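Local coordinates for aminotransferase, class III (Deinococcus radiodurans, PDB 3I4J), which probably acts as a pyridoxal-phosphate-dependent transaminase of the class III family, moving amino groups between substrates, at residues 121-126 with 188-193; 108-113 with 151-156; 337-342 with 424-429; 341-346 with 353-358. The protein carries 1 engineered substitution. All blocks are in the same frame, centred on the assembly; numbering follows the deposited sequence.

How the interactions relate
Interactions 1 and 2 adjoin in the large domain, their centres about 9 Å apart. Their segments alternate along the chain, and Arg110 NH1 of the helix in interaction 2 probably donates a hydrogen bond to Arg121 O of interaction 1 (2.9 Å). Interactions 3 and 4, centred about 10 Å from each other, share Pro341 and Gln342 and touch again where Leu425 meets Met343. The two pairs are well separated: the centres of interactions 1 and 3 lie about 44 Å apart, and even interactions 1 and 4 are about 19 Å apart at their nearest atoms. The lysine expected to hold pyridoxal phosphate in this family probably lies in none of the four.

Interaction 1: 121-126 with 188-193; sequences RFKVIT and PETVAA
The carbonyl oxygen of Pro188 lies close to Arg121 NH1, though the angle is too poor for a hydrogen bond, and Glu189 CA sits over one face of the same guanidinium group. The next residue does more. Thr190 O takes two backbone bonds: Lys123 N reaches it in the carbonyl plane at 2.9 Å, almost straight (171°), whereas Phe122 N comes from above that plane. Alongside, the extended Lys123 chain runs in the same direction as the threonine side chain. Lys123 NZ hydrogen-bonds to Thr190 OG1 at 3.0 Å, but the lysine's stronger partner is Glu186, in a salt bridge, and OG1 also bonds to Gly187 O. Val191 O accepts Arg121 NH1 at 3.0 Å, within the guanidinium plane, and that group is also held by Glu118. Val191 CG1, anti to the backbone N (chi1 -177°), meets Ile125 CD1, the two side chains crossing at about a right angle. Ala192 N and Ala193 N then both bond to Lys123 O (2.7 and 3.1 Å), the mark of a beta bulge in this parallel pairing. Ala193 O restores the regular pattern by accepting Ile125 N at 2.8 Å. The pair belongs to the central mixed sheet, where strand 191-196 lies between strands 123-127 and 227-231; helix 98-115 covers the face bearing Ala193, and helix 178-186 packs on Val191 and Ile125.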
loop_
_atom_site.group_PDB
_atom_site.type_symbol
_atom_site.label_atom_id
_atom_site.label_comp_id
_atom_site.label_asym_id
_atom_site.label_seq_id
_atom_site.Cartn_x
_atom_site.Cartn_y
_atom_site.Cartn_z
ATOM N N ARG C 121 -1.333 -11.620 -27.506
ATOM C CA ARG C 121 -2.402 -11.575 -26.500
ATOM C C ARG C 121 -2.112 -10.474 -25.481
ATOM O O ARG C 121 -1.279 -10.656 -24.589
ATOM C CB ARG C 121 -2.497 -12.917 -25.773
ATOM C CG ARG C 121 -2.977 -14.094 -26.628
ATOM C CD ARG C 121 -2.988 -15.361 -25.783
ATOM N NE ARG C 121 -3.539 -16.533 -26.464
ATOM C CZ ARG C 121 -4.838 -16.777 -26.617
ATOM N NH1 ARG C 121 -5.739 -15.930 -26.142
ATOM N NH2 ARG C 121 -5.236 -17.884 -27.236
ATOM N N PHE C 122 -2.811 -9.348 -25.595
ATOM C CA PHE C 122 -2.579 -8.220 -24.696
ATOM C C PHE C 122 -3.833 -7.596 -24.087
ATOM O O PHE C 122 -3.751 -6.893 -23.081
ATOM C CB PHE C 122 -1.797 -7.135 -25.442
ATOM C CG PHE C 122 -2.603 -6.400 -26.478
ATOM C CD1 PHE C 122 -3.195 -5.175 -26.183
ATOM C CD2 PHE C 122 -2.772 -6.931 -27.753
ATOM C CE1 PHE C 122 -3.942 -4.491 -27.138
ATOM C CE2 PHE C 122 -3.520 -6.258 -28.721
ATOM C CZ PHE C 122 -4.106 -5.035 -28.417
ATOM N N LYS C 123 -4.988 -7.844 -24.693
ATOM C CA LYS C 123 -6.229 -7.261 -24.197
ATOM C C LYS C 123 -6.737 -7.852 -22.890
ATOM O O LYS C 123 -6.641 -9.056 -22.651
ATOM C CB LYS C 123 -7.325 -7.380 -25.259
ATOM C CG LYS C 123 -6.967 -6.702 -26.571
ATOM C CD LYS C 123 -7.993 -6.990 -27.659
ATOM C CE LYS C 123 -7.591 -6.340 -28.974
ATOM N NZ LYS C 123 -8.540 -6.679 -30.097
ATOM N N VAL C 124 -7.274 -6.984 -22.036
ATOM C CA VAL C 124 -7.838 -7.416 -20.769
ATOM C C VAL C 124 -9.299 -6.999 -20.772
ATOM O O VAL C 124 -9.626 -5.822 -20.670
ATOM C CB VAL C 124 -7.139 -6.765 -19.557
ATOM C CG1 VAL C 124 -7.799 -7.249 -18.265
ATOM C CG2 VAL C 124 -5.655 -7.117 -19.553
ATOM N N ILE C 125 -10.181 -7.975 -20.934
ATOM C CA ILE C 125 -11.602 -7.693 -20.948
ATOM C C ILE C 125 -12.099 -7.479 -19.530
ATOM O O ILE C 125 -11.766 -8.252 -18.633
ATOM C CB ILE C 125 -12.405 -8.864 -21.550
ATOM C CG1 ILE C 125 -11.978 -9.091 -23.002
ATOM C CG2 ILE C 125 -13.908 -8.569 -21.459
ATOM C CD1 ILE C 125 -12.558 -10.342 -23.628
ATOM N N THR C 126 -12.862 -6.407 -19.330
ATOM C CA THR C 126 -13.474 -6.132 -18.040
ATOM C C THR C 126 -14.955 -5.924 -18.330
ATOM O O THR C 126 -15.355 -5.785 -19.484
ATOM C CB THR C 126 -12.856 -4.903 -17.320
ATOM O OG1 THR C 126 -12.917 -3.752 -18.166
ATOM C CG2 THR C 126 -11.401 -5.201 -16.948
ATOM N N PRO C 188 -9.932 -13.548 -30.508
ATOM C CA PRO C 188 -9.411 -14.245 -29.330
ATOM C C PRO C 188 -7.890 -14.294 -29.204
ATOM O O PRO C 188 -7.361 -14.355 -28.092
ATOM C CB PRO C 188 -10.035 -15.641 -29.446
ATOM C CG PRO C 188 -10.244 -15.803 -30.926
ATOM C CD PRO C 188 -10.765 -14.447 -31.327
ATOM N N GLU C 189 -7.189 -14.255 -30.333
ATOM C CA GLU C 189 -5.734 -14.317 -30.308
ATOM C C GLU C 189 -5.097 -13.013 -29.838
ATOM O O GLU C 189 -3.882 -12.938 -29.659
ATOM C CB GLU C 189 -5.189 -14.697 -31.693
ATOM C CG GLU C 189 -5.315 -13.633 -32.790
ATOM C CD GLU C 189 -6.752 -13.345 -33.218
ATOM O OE1 GLU C 189 -7.625 -14.224 -33.050
ATOM O OE2 GLU C 189 -6.999 -12.238 -33.742
ATOM N N THR C 190 -5.915 -11.985 -29.643
ATOM C CA THR C 190 -5.400 -10.697 -29.182
ATOM C C THR C 190 -5.739 -10.481 -27.709
ATOM O O THR C 190 -5.334 -9.484 -27.111
ATOM C CB THR C 190 -5.999 -9.524 -29.992
ATOM O OG1 THR C 190 -7.404 -9.408 -29.714
ATOM C CG2 THR C 190 -5.803 -9.758 -31.490
ATOM N N VAL C 191 -6.468 -11.425 -27.123
ATOM C CA VAL C 191 -6.884 -11.303 -25.726
ATOM C C VAL C 191 -6.053 -12.077 -24.709
ATOM O O VAL C 191 -5.801 -13.273 -24.859
ATOM C CB VAL C 191 -8.362 -11.716 -25.559
ATOM C CG1 VAL C 191 -8.807 -11.515 -24.117
ATOM C CG2 VAL C 191 -9.224 -10.904 -26.501
ATOM N N ALA C 192 -5.657 -11.382 -23.645
ATOM C CA ALA C 192 -4.861 -11.991 -22.596
ATOM C C ALA C 192 -5.703 -12.494 -21.431
ATOM O O ALA C 192 -5.415 -13.540 -20.855
ATOM C CB ALA C 192 -3.819 -10.990 -22.083
ATOM N N ALA C 193 -6.751 -11.761 -21.076
ATOM C CA ALA C 193 -7.557 -12.173 -19.933
ATOM C C ALA C 193 -8.934 -11.543 -19.863
ATOM O O ALA C 193 -9.281 -10.664 -20.650
ATOM C CB ALA C 193 -6.794 -11.847 -18.633
#

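Interaction 2: 108-113 with 151-156; sequences LARQYH and YTPLMR
Arg110 and Tyr151 bury the most surface here. The arginine CG rests 3.5 Å from Tyr151 CD1 and almost as near CE1, approaching the ring obliquely, while the guanidinium plane stands nearly perpendicular (85°) to that of the ring. A turn at chi2 (59°) explains the course of the chain: after CG has touched the tyrosine, the remainder swings away along the loop. CD then comes 3.8 Å from Leu154 CD1, and Pro153 CG lies over one face of the guanidinium group, 3.5 Å from Arg110 NH2. With this cover on its flat side, the group spends its N-H bonds elsewhere: NE bonds to Leu150 O, and NH1 to Pro119 O and Arg121 O, which together fix its rotation. The buried positive charge is probably eased in part by these backbone carbonyls. Helix 98-115 belongs to the large domain of the fold type I aminotransferases, and residues 152-155 form a short 3-10 turn in the connection between strands 123-127 and 162-163, so the contact fastens this connection to the helix. Tyr151 also reaches the next residue of the helix, its OH lying 3.2 Å from Gln111 CB; the Gln111 amide, turned 83° from the ring, bonds through NE2 to Glu115. Replacing Tyr151 by an alanine would probably strip Arg110 CG of its aromatic neighbour and Gln111 CB of the hydroxyl against it, opening a gap between loop and helix. On its own account the ring engages Lys107 in a cation-pi contact.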
loop_
_atom_site.group_PDB
_atom_site.type_symbol
_atom_site.label_atom_id
_atom_site.label_comp_id
_atom_site.label_asym_id
_atom_site.label_seq_id
_atom_site.Cartn_x
_atom_site.Cartn_y
_atom_site.Cartn_z
ATOM N N LEU C 108 0.734 -10.143 -14.516
ATOM C CA LEU C 108 0.929 -11.590 -14.588
ATOM C C LEU C 108 0.226 -12.215 -15.797
ATOM O O LEU C 108 0.791 -13.074 -16.475
ATOM C CB LEU C 108 0.420 -12.245 -13.302
ATOM C CG LEU C 108 0.544 -13.767 -13.189
ATOM C CD1 LEU C 108 1.993 -14.195 -13.390
ATOM C CD2 LEU C 108 0.039 -14.206 -11.817
ATOM N N ALA C 109 -1.008 -11.793 -16.056
ATOM C CA ALA C 109 -1.762 -12.320 -17.189
ATOM C C ALA C 109 -1.018 -12.013 -18.481
ATOM O O ALA C 109 -0.907 -12.866 -19.360
ATOM C CB ALA C 109 -3.158 -11.715 -17.227
ATOM N N ARG C 110 -0.502 -10.791 -18.592
ATOM C CA ARG C 110 0.242 -10.386 -19.779
ATOM C C ARG C 110 1.545 -11.175 -19.892
ATOM O O ARG C 110 1.845 -11.735 -20.947
ATOM C CB ARG C 110 0.529 -8.878 -19.732
ATOM C CG ARG C 110 1.523 -8.359 -20.781
ATOM C CD ARG C 110 1.087 -8.612 -22.222
ATOM N NE ARG C 110 2.073 -8.094 -23.177
ATOM C CZ ARG C 110 2.075 -8.373 -24.480
ATOM N NH1 ARG C 110 1.143 -9.163 -24.996
ATOM N NH2 ARG C 110 3.013 -7.865 -25.271
ATOM N N GLN C 111 2.312 -11.233 -18.807
ATOM C CA GLN C 111 3.574 -11.968 -18.833
ATOM C C GLN C 111 3.387 -13.441 -19.184
ATOM O O GLN C 111 4.197 -14.022 -19.901
ATOM C CB GLN C 111 4.298 -11.874 -17.488
ATOM C CG GLN C 111 5.651 -12.576 -17.518
ATOM C CD GLN C 111 6.471 -12.350 -16.268
ATOM O OE1 GLN C 111 6.085 -11.580 -15.386
ATOM N NE2 GLN C 111 7.618 -13.018 -16.187
ATOM N N TYR C 112 2.323 -14.042 -18.667
ATOM C CA TYR C 112 2.032 -15.448 -18.929
ATOM C C TYR C 112 2.055 -15.759 -20.430
ATOM O O TYR C 112 2.720 -16.697 -20.871
ATOM C CB TYR C 112 0.661 -15.805 -18.348
ATOM C CG TYR C 112 0.180 -17.207 -18.660
ATOM C CD1 TYR C 112 0.692 -18.310 -17.978
ATOM C CD2 TYR C 112 -0.800 -17.426 -19.631
ATOM C CE1 TYR C 112 0.239 -19.605 -18.254
ATOM C CE2 TYR C 112 -1.261 -18.713 -19.915
ATOM C CZ TYR C 112 -0.738 -19.795 -19.222
ATOM O OH TYR C 112 -1.197 -21.068 -19.484
ATOM N N HIS C 113 1.331 -14.967 -21.213
ATOM C CA HIS C 113 1.276 -15.189 -22.653
ATOM C C HIS C 113 2.575 -14.860 -23.370
ATOM O O HIS C 113 2.932 -15.512 -24.356
ATOM C CB HIS C 113 0.105 -14.405 -23.239
ATOM C CG HIS C 113 -1.221 -14.914 -22.773
ATOM N ND1 HIS C 113 -2.144 -14.118 -22.130
ATOM C CD2 HIS C 113 -1.745 -16.163 -22.787
ATOM C CE1 HIS C 113 -3.178 -14.856 -21.766
ATOM N NE2 HIS C 113 -2.960 -16.101 -22.152
ATOM N N TYR C 151 5.207 -4.617 -22.046
ATOM C CA TYR C 151 3.971 -4.260 -21.355
ATOM C C TYR C 151 3.288 -2.983 -21.842
ATOM O O TYR C 151 2.179 -2.659 -21.418
ATOM C CB TYR C 151 4.262 -4.175 -19.859
ATOM C CG TYR C 151 4.726 -5.501 -19.304
ATOM C CD1 TYR C 151 3.807 -6.453 -18.868
ATOM C CD2 TYR C 151 6.083 -5.831 -19.271
ATOM C CE1 TYR C 151 4.223 -7.707 -18.415
ATOM C CE2 TYR C 151 6.513 -7.085 -18.821
ATOM C CZ TYR C 151 5.578 -8.016 -18.395
ATOM O OH TYR C 151 5.994 -9.255 -17.951
ATOM N N THR C 152 3.942 -2.263 -22.745
ATOM C CA THR C 152 3.369 -1.035 -23.279
ATOM C C THR C 152 2.028 -1.234 -24.007
ATOM O O THR C 152 1.229 -0.306 -24.105
ATOM C CB THR C 152 4.343 -0.365 -24.252
ATOM O OG1 THR C 152 3.700 0.748 -24.886
ATOM C CG2 THR C 152 4.779 -1.350 -25.297
ATOM N N PRO C 153 1.769 -2.437 -24.549
ATOM C CA PRO C 153 0.476 -2.574 -25.228
ATOM C C PRO C 153 -0.723 -2.396 -24.295
ATOM O O PRO C 153 -1.827 -2.104 -24.750
ATOM C CB PRO C 153 0.553 -3.974 -25.844
ATOM C CG PRO C 153 1.526 -4.693 -24.956
ATOM C CD PRO C 153 2.579 -3.655 -24.713
ATOM N N LEU C 154 -0.498 -2.565 -22.994
ATOM C CA LEU C 154 -1.563 -2.403 -22.005
ATOM C C LEU C 154 -1.962 -0.932 -21.867
ATOM O O LEU C 154 -3.008 -0.613 -21.294
ATOM C CB LEU C 154 -1.111 -2.950 -20.646
ATOM C CG LEU C 154 -1.168 -4.466 -20.411
ATOM C CD1 LEU C 154 -0.638 -5.226 -21.617
ATOM C CD2 LEU C 154 -0.364 -4.804 -19.168
ATOM N N MET C 155 -1.127 -0.043 -22.402
ATOM C CA MET C 155 -1.384 1.393 -22.339
ATOM C C MET C 155 -2.350 1.832 -23.433
ATOM O O MET C 155 -2.898 2.930 -23.377
ATOM C CB MET C 155 -0.078 2.189 -22.506
ATOM C CG MET C 155 1.008 1.924 -21.469
ATOM S SD MET C 155 2.519 2.912 -21.802
ATOM C CE MET C 155 2.215 4.323 -20.782
ATOM N N ARG C 156 -2.545 0.985 -24.437
ATOM C CA ARG C 156 -3.437 1.327 -25.539
ATOM C C ARG C 156 -4.906 1.196 -25.164
ATOM O O ARG C 156 -5.301 0.251 -24.489
ATOM C CB ARG C 156 -3.153 0.447 -26.755
ATOM C CG ARG C 156 -1.751 0.597 -27.330
ATOM C CD ARG C 156 -1.737 0.206 -28.801
ATOM N NE ARG C 156 -1.982 -1.217 -29.010
ATOM C CZ ARG C 156 -1.044 -2.157 -28.943
ATOM N NH1 ARG C 156 0.210 -1.825 -28.671
ATOM N NH2 ARG C 156 -1.358 -3.428 -29.156
#

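Interaction 3: 337-342 with 424-429; sequences QARFPQ and ALEDVL
Phe340 carries CG anti to its carbonyl carbon (chi1 -59°), which directs the ring onto the C-terminal helix, where Leu425 CB lies over one face. This CB sits 3.7 Å from the ring centroid and only 5° off the normal, a CH-pi contact over the centre of the ring, and Leu425 CD1 touches Phe340 CD2. On the opposite face Arg339 CG lies offset toward the rim, so the ring is sandwiched between its own neighbour and the helix. From there the extended arginine chain brings its guanidinium to Glu426, whose side chain bends at chi2 (62°) to receive it. Glu426 OE1 comes to the edge of the guanidinium, near its plane, and forms a salt bridge with Arg339 NH2; the hydrogen bond within it is weak and its geometry doubtful. Leu429 adds an oblique contact: its CD1 is 3.7 Å from Phe340 CD1 and 3.6 Å from Gln342 OE1, with the glutamine and leucine side chains approaching from opposite directions. The contact joins the last part of helix 318-339, and the turn into strand 343-349, to the C-terminal part of helix 411-428, where Leu425 also packs on Ile375 of helix 372-382 and on Met343.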
loop_
_atom_site.group_PDB
_atom_site.type_symbol
_atom_site.label_atom_id
_atom_site.label_comp_id
_atom_site.label_asym_id
_atom_site.label_seq_id
_atom_site.Cartn_x
_atom_site.Cartn_y
_atom_site.Cartn_z
ATOM N N GLN C 337 -39.147 -2.495 1.833
ATOM C CA GLN C 337 -39.643 -1.962 0.563
ATOM C C GLN C 337 -41.127 -1.607 0.592
ATOM O O GLN C 337 -41.561 -0.682 -0.094
ATOM C CB GLN C 337 -39.407 -2.951 -0.581
ATOM C CG GLN C 337 -37.958 -3.263 -0.879
ATOM C CD GLN C 337 -37.808 -4.047 -2.172
ATOM O OE1 GLN C 337 -37.796 -3.477 -3.264
ATOM N NE2 GLN C 337 -37.716 -5.363 -2.051
ATOM N N ALA C 338 -41.904 -2.351 1.371
ATOM C CA ALA C 338 -43.338 -2.107 1.478
ATOM C C ALA C 338 -43.589 -0.707 2.016
ATOM O O ALA C 338 -44.473 0.011 1.547
ATOM C CB ALA C 338 -43.972 -3.140 2.400
ATOM N N ARG C 339 -42.796 -0.331 3.010
ATOM C CA ARG C 339 -42.900 0.971 3.647
ATOM C C ARG C 339 -42.199 2.035 2.809
ATOM O O ARG C 339 -42.630 3.192 2.758
ATOM C CB ARG C 339 -42.275 0.871 5.043
ATOM C CG ARG C 339 -42.211 2.142 5.866
ATOM C CD ARG C 339 -41.888 1.751 7.305
ATOM N NE ARG C 339 -41.280 2.813 8.101
ATOM C CZ ARG C 339 -41.824 4.003 8.323
ATOM N NH1 ARG C 339 -43.007 4.312 7.802
ATOM N NH2 ARG C 339 -41.187 4.880 9.088
ATOM N N PHE C 340 -41.123 1.636 2.137
ATOM C CA PHE C 340 -40.357 2.563 1.313
ATOM C C PHE C 340 -40.195 2.064 -0.115
ATOM O O PHE C 340 -39.142 1.542 -0.488
ATOM C CB PHE C 340 -38.985 2.794 1.943
ATOM C CG PHE C 340 -39.054 3.361 3.329
ATOM C CD1 PHE C 340 -39.411 4.690 3.532
ATOM C CD2 PHE C 340 -38.817 2.553 4.435
ATOM C CE1 PHE C 340 -39.534 5.207 4.820
ATOM C CE2 PHE C 340 -38.939 3.060 5.729
ATOM C CZ PHE C 340 -39.298 4.389 5.919
ATOM N N PRO C 341 -41.243 2.223 -0.937
ATOM C CA PRO C 341 -41.185 1.776 -2.331
ATOM C C PRO C 341 -40.172 2.538 -3.185
ATOM O O PRO C 341 -40.011 2.242 -4.368
ATOM C CB PRO C 341 -42.633 1.937 -2.812
ATOM C CG PRO C 341 -43.170 3.040 -1.948
ATOM C CD PRO C 341 -42.591 2.710 -0.593
ATOM N N GLN C 342 -39.503 3.527 -2.596
ATOM C CA GLN C 342 -38.479 4.267 -3.325
ATOM C C GLN C 342 -37.280 3.336 -3.467
ATOM O O GLN C 342 -36.345 3.610 -4.221
ATOM C CB GLN C 342 -38.063 5.541 -2.582
ATOM C CG GLN C 342 -39.153 6.596 -2.495
ATOM C CD GLN C 342 -40.035 6.434 -1.273
ATOM O OE1 GLN C 342 -40.113 5.356 -0.685
ATOM N NE2 GLN C 342 -40.717 7.507 -0.893
ATOM N N ALA C 424 -33.395 6.261 9.031
ATOM C CA ALA C 424 -32.754 7.120 8.042
ATOM C C ALA C 424 -33.667 7.295 6.834
ATOM O O ALA C 424 -33.820 8.402 6.311
ATOM C CB ALA C 424 -31.418 6.513 7.604
ATOM N N LEU C 425 -34.267 6.196 6.388
ATOM C CA LEU C 425 -35.175 6.241 5.247
ATOM C C LEU C 425 -36.374 7.119 5.589
ATOM O O LEU C 425 -36.871 7.863 4.744
ATOM C CB LEU C 425 -35.641 4.827 4.884
ATOM C CG LEU C 425 -34.579 3.907 4.274
ATOM C CD1 LEU C 425 -35.110 2.481 4.176
ATOM C CD2 LEU C 425 -34.187 4.430 2.901
ATOM N N GLU C 426 -36.831 7.032 6.835
ATOM C CA GLU C 426 -37.960 7.830 7.295
ATOM C C GLU C 426 -37.603 9.319 7.287
ATOM O O GLU C 426 -38.397 10.152 6.854
ATOM C CB GLU C 426 -38.365 7.400 8.709
ATOM C CG GLU C 426 -39.383 8.310 9.396
ATOM C CD GLU C 426 -40.712 8.370 8.669
ATOM O OE1 GLU C 426 -41.296 7.299 8.402
ATOM O OE2 GLU C 426 -41.179 9.490 8.367
ATOM N N ASP C 427 -36.405 9.647 7.764
ATOM C CA ASP C 427 -35.962 11.038 7.809
ATOM C C ASP C 427 -35.919 11.671 6.419
ATOM O O ASP C 427 -36.410 12.782 6.216
ATOM C CB ASP C 427 -34.566 11.150 8.442
ATOM C CG ASP C 427 -34.498 10.551 9.835
ATOM O OD1 ASP C 427 -35.463 10.714 10.608
ATOM O OD2 ASP C 427 -33.463 9.930 10.162
ATOM N N VAL C 428 -35.332 10.957 5.464
ATOM C CA VAL C 428 -35.200 11.461 4.103
ATOM C C VAL C 428 -36.461 11.311 3.257
ATOM O O VAL C 428 -36.872 12.250 2.576
ATOM C CB VAL C 428 -34.033 10.761 3.371
ATOM C CG1 VAL C 428 -33.886 11.316 1.963
ATOM C CG2 VAL C 428 -32.745 10.952 4.154
ATOM N N LEU C 429 -37.070 10.133 3.302
ATOM C CA LEU C 429 -38.270 9.866 2.516
ATOM C C LEU C 429 -39.553 10.201 3.270
ATOM O O LEU C 429 -39.469 10.564 4.461
ATOM C CB LEU C 429 -38.292 8.394 2.092
ATOM C CG LEU C 429 -37.056 7.891 1.340
ATOM C CD1 LEU C 429 -37.145 6.385 1.157
ATOM C CD2 LEU C 429 -36.948 8.596 -0.002
#

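Interaction 4: 341-346 with 353-358; sequences PQMMQV and LGVVLG
Met343 and Leu357 lie side by side and point the same way on one face of the hairpin, with Met343 CG 4.1 Å from Leu357 CD2. Beyond CG the methionine runs straight and then bends at the thioether (chi3 83°), which carries CE obliquely across to Val355 CG1 at 3.7 Å. With alanine at Met343 the thioether arm is lost, and Val355 CG1 is likely to lose its methyl neighbour and Leu357 CD2 its flank. The other face is set by Gln345 and Val356, whose CB atoms stand 4.1 Å apart. Met344, just before Gln345, touches Val356 CG1 with its CB; its CG, anti to the carbonyl carbon (chi1 -55°), lies 3.4 Å from Gly358 N, and the chain beyond bends so that SD and CE lie near Gly358 CA. The backbone pairing is irregular here. Gln345 O accepts Val356 N almost straight (2.8 Å, 175°), but Met344 N and Gln345 N both turn to Val356 O, each in a weak bond. Just before, Met343 centres an inverse gamma turn, and Gln342 O receives Gly358 N at 3.0 Å. Val346, on the Met343 face, packs on Leu330 and Leu333 of helix 318-339. Met344 and Gln345, both facing Val356, make this a classic beta bulge in an antiparallel hairpin, part of the small three-stranded sheet of the C-terminal domain, as in other fold type I aminotransferases.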
loop_
_atom_site.group_PDB
_atom_site.type_symbol
_atom_site.label_atom_id
_atom_site.label_comp_id
_atom_site.label_asym_id
_atom_site.label_seq_id
_atom_site.Cartn_x
_atom_site.Cartn_y
_atom_site.Cartn_z
ATOM N N PRO C 341 -41.243 2.223 -0.937
ATOM C CA PRO C 341 -41.185 1.776 -2.331
ATOM C C PRO C 341 -40.172 2.538 -3.185
ATOM O O PRO C 341 -40.011 2.242 -4.368
ATOM C CB PRO C 341 -42.633 1.937 -2.812
ATOM C CG PRO C 341 -43.170 3.040 -1.948
ATOM C CD PRO C 341 -42.591 2.710 -0.593
ATOM N N GLN C 342 -39.503 3.527 -2.596
ATOM C CA GLN C 342 -38.479 4.267 -3.325
ATOM C C GLN C 342 -37.280 3.336 -3.467
ATOM O O GLN C 342 -36.345 3.610 -4.221
ATOM C CB GLN C 342 -38.063 5.541 -2.582
ATOM C CG GLN C 342 -39.153 6.596 -2.495
ATOM C CD GLN C 342 -40.035 6.434 -1.273
ATOM O OE1 GLN C 342 -40.113 5.356 -0.685
ATOM N NE2 GLN C 342 -40.717 7.507 -0.893
ATOM N N MET C 343 -37.314 2.238 -2.718
ATOM C CA MET C 343 -36.260 1.231 -2.784
ATOM C C MET C 343 -36.574 0.445 -4.065
ATOM O O MET C 343 -37.321 -0.536 -4.037
ATOM C CB MET C 343 -36.320 0.317 -1.546
ATOM C CG MET C 343 -36.025 1.025 -0.208
ATOM S SD MET C 343 -36.224 -0.014 1.280
ATOM C CE MET C 343 -34.616 -0.862 1.322
ATOM N N MET C 344 -36.015 0.913 -5.181
ATOM C CA MET C 344 -36.221 0.328 -6.510
ATOM C C MET C 344 -35.865 -1.149 -6.594
ATOM O O MET C 344 -36.537 -1.928 -7.275
ATOM C CB MET C 344 -35.387 1.087 -7.551
ATOM C CG MET C 344 -35.631 2.591 -7.604
ATOM S SD MET C 344 -37.078 3.064 -8.568
ATOM C CE MET C 344 -36.306 3.787 -9.969
ATOM N N GLN C 345 -34.790 -1.530 -5.914
ATOM C CA GLN C 345 -34.339 -2.910 -5.928
ATOM C C GLN C 345 -33.464 -3.204 -4.719
ATOM O O GLN C 345 -32.721 -2.338 -4.252
ATOM C CB GLN C 345 -33.560 -3.185 -7.219
ATOM C CG GLN C 345 -33.017 -4.600 -7.347
ATOM C CD GLN C 345 -32.508 -4.899 -8.746
ATOM O OE1 GLN C 345 -31.744 -4.123 -9.323
ATOM N NE2 GLN C 345 -32.928 -6.032 -9.299
ATOM N N VAL C 346 -33.579 -4.425 -4.210
ATOM C CA VAL C 346 -32.798 -4.873 -3.066
ATOM C C VAL C 346 -32.101 -6.161 -3.484
ATOM O O VAL C 346 -32.725 -7.051 -4.064
ATOM C CB VAL C 346 -33.694 -5.136 -1.835
ATOM C CG1 VAL C 346 -34.769 -6.151 -2.175
ATOM C CG2 VAL C 346 -32.847 -5.639 -0.674
ATOM N N LEU C 353 -24.626 -6.594 0.393
ATOM C CA LEU C 353 -25.965 -6.257 -0.075
ATOM C C LEU C 353 -26.037 -4.876 -0.696
ATOM O O LEU C 353 -25.169 -4.036 -0.468
ATOM C CB LEU C 353 -26.963 -6.345 1.086
ATOM C CG LEU C 353 -27.000 -7.661 1.869
ATOM C CD1 LEU C 353 -26.071 -7.575 3.082
ATOM C CD2 LEU C 353 -28.425 -7.946 2.314
ATOM N N GLY C 354 -27.087 -4.644 -1.479
ATOM C CA GLY C 354 -27.244 -3.355 -2.120
ATOM C C GLY C 354 -28.689 -2.919 -2.203
ATOM O O GLY C 354 -29.602 -3.745 -2.284
ATOM N N VAL C 355 -28.891 -1.607 -2.165
ATOM C CA VAL C 355 -30.220 -1.018 -2.254
ATOM C C VAL C 355 -30.162 0.059 -3.322
ATOM O O VAL C 355 -29.345 0.979 -3.241
ATOM C CB VAL C 355 -30.644 -0.369 -0.908
ATOM C CG1 VAL C 355 -32.003 0.314 -1.059
ATOM C CG2 VAL C 355 -30.707 -1.424 0.179
ATOM N N VAL C 356 -31.005 -0.073 -4.342
ATOM C CA VAL C 356 -31.058 0.908 -5.416
ATOM C C VAL C 356 -32.247 1.815 -5.125
ATOM O O VAL C 356 -33.364 1.338 -4.921
ATOM C CB VAL C 356 -31.243 0.223 -6.783
ATOM C CG1 VAL C 356 -31.324 1.270 -7.886
ATOM C CG2 VAL C 356 -30.089 -0.736 -7.032
ATOM N N LEU C 357 -32.002 3.120 -5.101
ATOM C CA LEU C 357 -33.048 4.086 -4.796
ATOM C C LEU C 357 -33.474 4.925 -5.995
ATOM O O LEU C 357 -32.695 5.138 -6.926
ATOM C CB LEU C 357 -32.568 5.010 -3.677
ATOM C CG LEU C 357 -32.154 4.294 -2.390
ATOM C CD1 LEU C 357 -31.332 5.230 -1.524
ATOM C CD2 LEU C 357 -33.393 3.806 -1.655
ATOM N N GLY C 358 -34.715 5.405 -5.950
ATOM C CA GLY C 358 -35.251 6.228 -7.021
ATOM C C GLY C 358 -36.541 6.908 -6.598
ATOM O O GLY C 358 -37.011 6.707 -5.477
#